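Local coordinates for protein K41043 (Homo sapiens, PDB 6KBR) that probably acts as a SPINK2-related Kazal-type inhibitor of serine proteases and is held here against a chain of another protein, at residues C14-I19 against A38-L43. Sequence-based numbering, arbitrary orientation.
Sequences CRRYSI and ANECTL
Tyr17 lays its ring between two neighbours, with Cys41 CB on one face and Arg16 CG on the opposite one. The small CB methylene of Cys41 can come close, making a CH-pi contact 3.8 Å from the centroid of the Tyr17 ring, 24° off its normal, while SG approaches obliquely as a sulfur-aromatic contact. With CG anti to its carbonyl carbon (chi1 -57°), Tyr17 reaches the first turn of helix 40-50, and its OH ends 3.5 Å from Glu40 CB. A broad ring with a polar end suits this place, apolar beside the cysteine and polar where charges gather. In this Kazal-type domain disulfides join Cys14 to Cys44 and Cys22, just beyond 14-19, to Cys41; the ring touches the helix-side cysteine of each. Arg16, a long, bent cation, can serve two acceptors: NH2 hydrogen-bonds Tyr17 OH near the guanidinium plane, at an unusually short and doubtful 2.5 Å, and forms a salt bridge to Glu40 OE2 at 3.3 Å, whose hydrogen bond is weak. Glu40, an extended acid, matches that charge, the two planes 60° apart. Replacing Tyr17 by an alanine would probably uncover the Cys41 methylene and deprive Arg16 NH2 of the OH acceptor, its guanidinium freer to turn. Farther along, a water donates to Ser18 O and weakly to Cys41 O, while Asn39, whose short side chain suits an N-cap, accepts from Thr42 N through OD1.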
ATOM      1  N   CYS B  14       2.674   4.896  21.671  1.00 22.03           N
ATOM      2  CA  CYS B  14       2.033   5.640  20.618  1.00 20.93           C
ATOM      3  C   CYS B  14       2.866   6.899  20.177  1.00 22.71           C
ATOM      4  O   CYS B  14       2.716   7.394  19.042  1.00 18.70           O
ATOM      5  CB  CYS B  14       0.577   5.907  21.025  1.00 19.48           C
ATOM      6  SG  CYS B  14      -0.362   4.337  21.189  1.00 17.27           S
ATOM      7  N   ARG B  15       3.810   7.327  21.021  1.00 25.97           N
ATOM      8  CA  ARG B  15       4.706   8.464  20.713  1.00 30.16           C
ATOM      9  C   ARG B  15       5.621   8.201  19.508  1.00 28.72           C
ATOM     10  O   ARG B  15       6.151   9.141  18.935  1.00 24.74           O
ATOM     11  CB  ARG B  15       5.578   8.849  21.943  1.00 35.44           C
ATOM     12  CG  ARG B  15       5.013   9.913  22.916  1.00 40.90           C
ATOM     13  CD  ARG B  15       3.487  10.030  23.121  1.00 46.22           C
ATOM     14  NE  ARG B  15       2.751   8.774  23.362  1.00 52.04           N
ATOM     15  CZ  ARG B  15       2.806   8.030  24.479  1.00 58.07           C
ATOM     16  NH1 ARG B  15       3.580   8.379  25.522  1.00 55.07           N
ATOM     17  NH2 ARG B  15       2.081   6.905  24.551  1.00 57.33           N
ATOM     18  N   ARG B  16       5.805   6.930  19.136  1.00 28.96           N
ATOM     19  CA  ARG B  16       6.562   6.569  17.931  1.00 29.63           C
ATOM     20  C   ARG B  16       5.756   6.734  16.617  1.00 27.02           C
ATOM     21  O   ARG B  16       6.312   6.510  15.542  1.00 27.64           O
ATOM     22  CB  ARG B  16       7.160   5.148  18.060  1.00 34.89           C
ATOM     23  CG  ARG B  16       6.334   3.949  17.563  1.00 39.78           C
ATOM     24  CD  ARG B  16       7.179   2.829  16.932  1.00 42.48           C
ATOM     25  NE  ARG B  16       7.622   1.804  17.896  1.00 49.43           N
ATOM     26  CZ  ARG B  16       6.905   0.744  18.327  1.00 49.15           C
ATOM     27  NH1 ARG B  16       7.439  -0.114  19.198  1.00 46.73           N
ATOM     28  NH2 ARG B  16       5.661   0.526  17.912  1.00 50.68           N
ATOM     29  N   TYR B  17       4.471   7.100  16.693  1.00 20.42           N
ATOM     30  CA  TYR B  17       3.653   7.312  15.483  1.00 19.89           C
ATOM     31  C   TYR B  17       3.183   8.727  15.403  1.00 18.62           C
ATOM     32  O   TYR B  17       3.096   9.406  16.421  1.00 17.63           O
ATOM     33  CB  TYR B  17       2.408   6.392  15.454  1.00 17.93           C
ATOM     34  CG  TYR B  17       2.814   4.969  15.549  1.00 17.90           C
ATOM     35  CD1 TYR B  17       3.418   4.303  14.473  1.00 18.94           C
ATOM     36  CD2 TYR B  17       2.674   4.275  16.747  1.00 19.37           C
ATOM     37  CE1 TYR B  17       3.845   2.971  14.609  1.00 18.42           C
ATOM     38  CE2 TYR B  17       3.087   2.968  16.870  1.00 19.23           C
ATOM     39  CZ  TYR B  17       3.672   2.330  15.802  1.00 19.18           C
ATOM     40  OH  TYR B  17       4.083   1.015  16.008  1.00 21.98           O
ATOM     41  N   SER B  18       2.816   9.144  14.196  1.00 16.19           N
ATOM     42  CA  SER B  18       2.059  10.376  14.033  1.00 15.50           C
ATOM     43  C   SER B  18       0.548  10.229  14.316  1.00 14.18           C
ATOM     44  O   SER B  18      -0.092   9.237  13.965  1.00 13.83           O
ATOM     45  CB  SER B  18       2.319  10.976  12.649  1.00 15.30           C
ATOM     46  OG  SER B  18       1.425  12.029  12.321  1.00 15.14           O
ATOM     47  N   ILE B  19      -0.044  11.253  14.931  1.00 13.46           N
ATOM     48  CA  ILE B  19      -1.514  11.301  15.075  1.00 13.77           C
ATOM     49  C   ILE B  19      -2.199  11.600  13.740  1.00 13.20           C
ATOM     50  O   ILE B  19      -3.426  11.421  13.603  1.00 12.21           O
ATOM     51  CB  ILE B  19      -1.976  12.346  16.144  1.00 15.69           C
ATOM     52  CG1 ILE B  19      -1.729  13.790  15.667  1.00 16.67           C
ATOM     53  CG2 ILE B  19      -1.242  12.070  17.481  1.00 16.68           C
ATOM     54  CD1 ILE B  19      -1.967  14.868  16.710  1.00 17.39           C
ATOM     55  N   ALA B  38      -5.386  -3.381  12.432  1.00  7.08           N
ATOM     56  CA  ALA B  38      -4.543  -3.613  11.231  1.00  6.88           C
ATOM     57  C   ALA B  38      -3.024  -3.404  11.474  1.00  6.43           C
ATOM     58  O   ALA B  38      -2.195  -4.065  10.896  1.00  5.69           O
ATOM     59  CB  ALA B  38      -5.006  -2.762  10.053  1.00  6.86           C
ATOM     60  N   ASN B  39      -2.696  -2.475  12.328  1.00  6.40           N
ATOM     61  CA  ASN B  39      -1.348  -2.280  12.769  1.00  7.08           C
ATOM     62  C   ASN B  39      -1.340  -1.491  14.062  1.00  7.46           C
ATOM     63  O   ASN B  39      -2.373  -1.000  14.476  1.00  7.51           O
ATOM     64  CB  ASN B  39      -0.509  -1.602  11.681  1.00  7.44           C
ATOM     65  CG  ASN B  39      -1.185  -0.383  11.084  1.00  7.51           C
ATOM     66  OD1 ASN B  39      -1.670   0.502  11.800  1.00  7.46           O
ATOM     67  ND2 ASN B  39      -1.177  -0.304   9.768  1.00  7.84           N
ATOM     68  N   GLU B  40      -0.194  -1.392  14.697  1.00  8.28           N
ATOM     69  CA  GLU B  40      -0.107  -0.738  16.001  1.00  9.74           C
ATOM     70  C   GLU B  40      -0.432   0.738  15.899  1.00  9.10           C
ATOM     71  O   GLU B  40      -0.995   1.298  16.817  1.00  9.14           O
ATOM     72  CB  GLU B  40       1.283  -0.913  16.643  1.00 11.48           C
ATOM     73  CG  GLU B  40       1.334  -0.470  18.122  1.00 13.57           C
ATOM     74  CD  GLU B  40       2.568  -1.079  18.865  1.00 17.05           C
ATOM     75  OE1 GLU B  40       2.975  -2.243  18.540  1.00 16.80           O
ATOM     76  OE2 GLU B  40       3.089  -0.371  19.764  1.00 20.74           O
ATOM     77  N   CYS B  41      -0.071   1.371  14.795  1.00  8.34           N
ATOM     78  CA  CYS B  41      -0.360   2.765  14.603  1.00  8.17           C
ATOM     79  C   CYS B  41      -1.879   2.994  14.628  1.00  8.21           C
ATOM     80  O   CYS B  41      -2.349   3.974  15.246  1.00  7.91           O
ATOM     81  CB  CYS B  41       0.296   3.294  13.334  1.00  8.46           C
ATOM     82  SG  CYS B  41       0.014   5.061  13.005  1.00  7.80           S
ATOM     83  N   THR B  42      -2.624   2.047  14.054  1.00  7.85           N
ATOM     84  CA  THR B  42      -4.100   2.128  13.975  1.00  7.70           C
ATOM     85  C   THR B  42      -4.757   1.980  15.351  1.00  8.06           C
ATOM     86  O   THR B  42      -5.753   2.675  15.675  1.00  7.67           O
ATOM     87  CB  THR B  42      -4.634   1.119  12.971  1.00  7.50           C
ATOM     88  OG1 THR B  42      -4.043   1.408  11.696  1.00  7.74           O
ATOM     89  CG2 THR B  42      -6.096   1.216  12.800  1.00  7.73           C
ATOM     90  N   LEU B  43      -4.174   1.097  16.161  1.00  8.34           N
ATOM     91  CA  LEU B  43      -4.577   0.956  17.559  1.00  9.25           C
ATOM     92  C   LEU B  43      -4.399   2.277  18.249  1.00  9.10           C
ATOM     93  O   LEU B  43      -5.313   2.768  18.916  1.00  8.27           O
ATOM     94  CB  LEU B  43      -3.743  -0.135  18.270  1.00  9.35           C
ATOM     95  CG  LEU B  43      -4.020  -0.400  19.745  1.00 10.34           C
ATOM     96  CD1 LEU B  43      -5.496  -0.378  20.071  1.00 11.13           C
ATOM     97  CD2 LEU B  43      -3.436  -1.721  20.154  1.00 10.45           C
TER
HETATM   98  O   HOH W   1      -1.088   7.132  15.274  1.00 10.30           O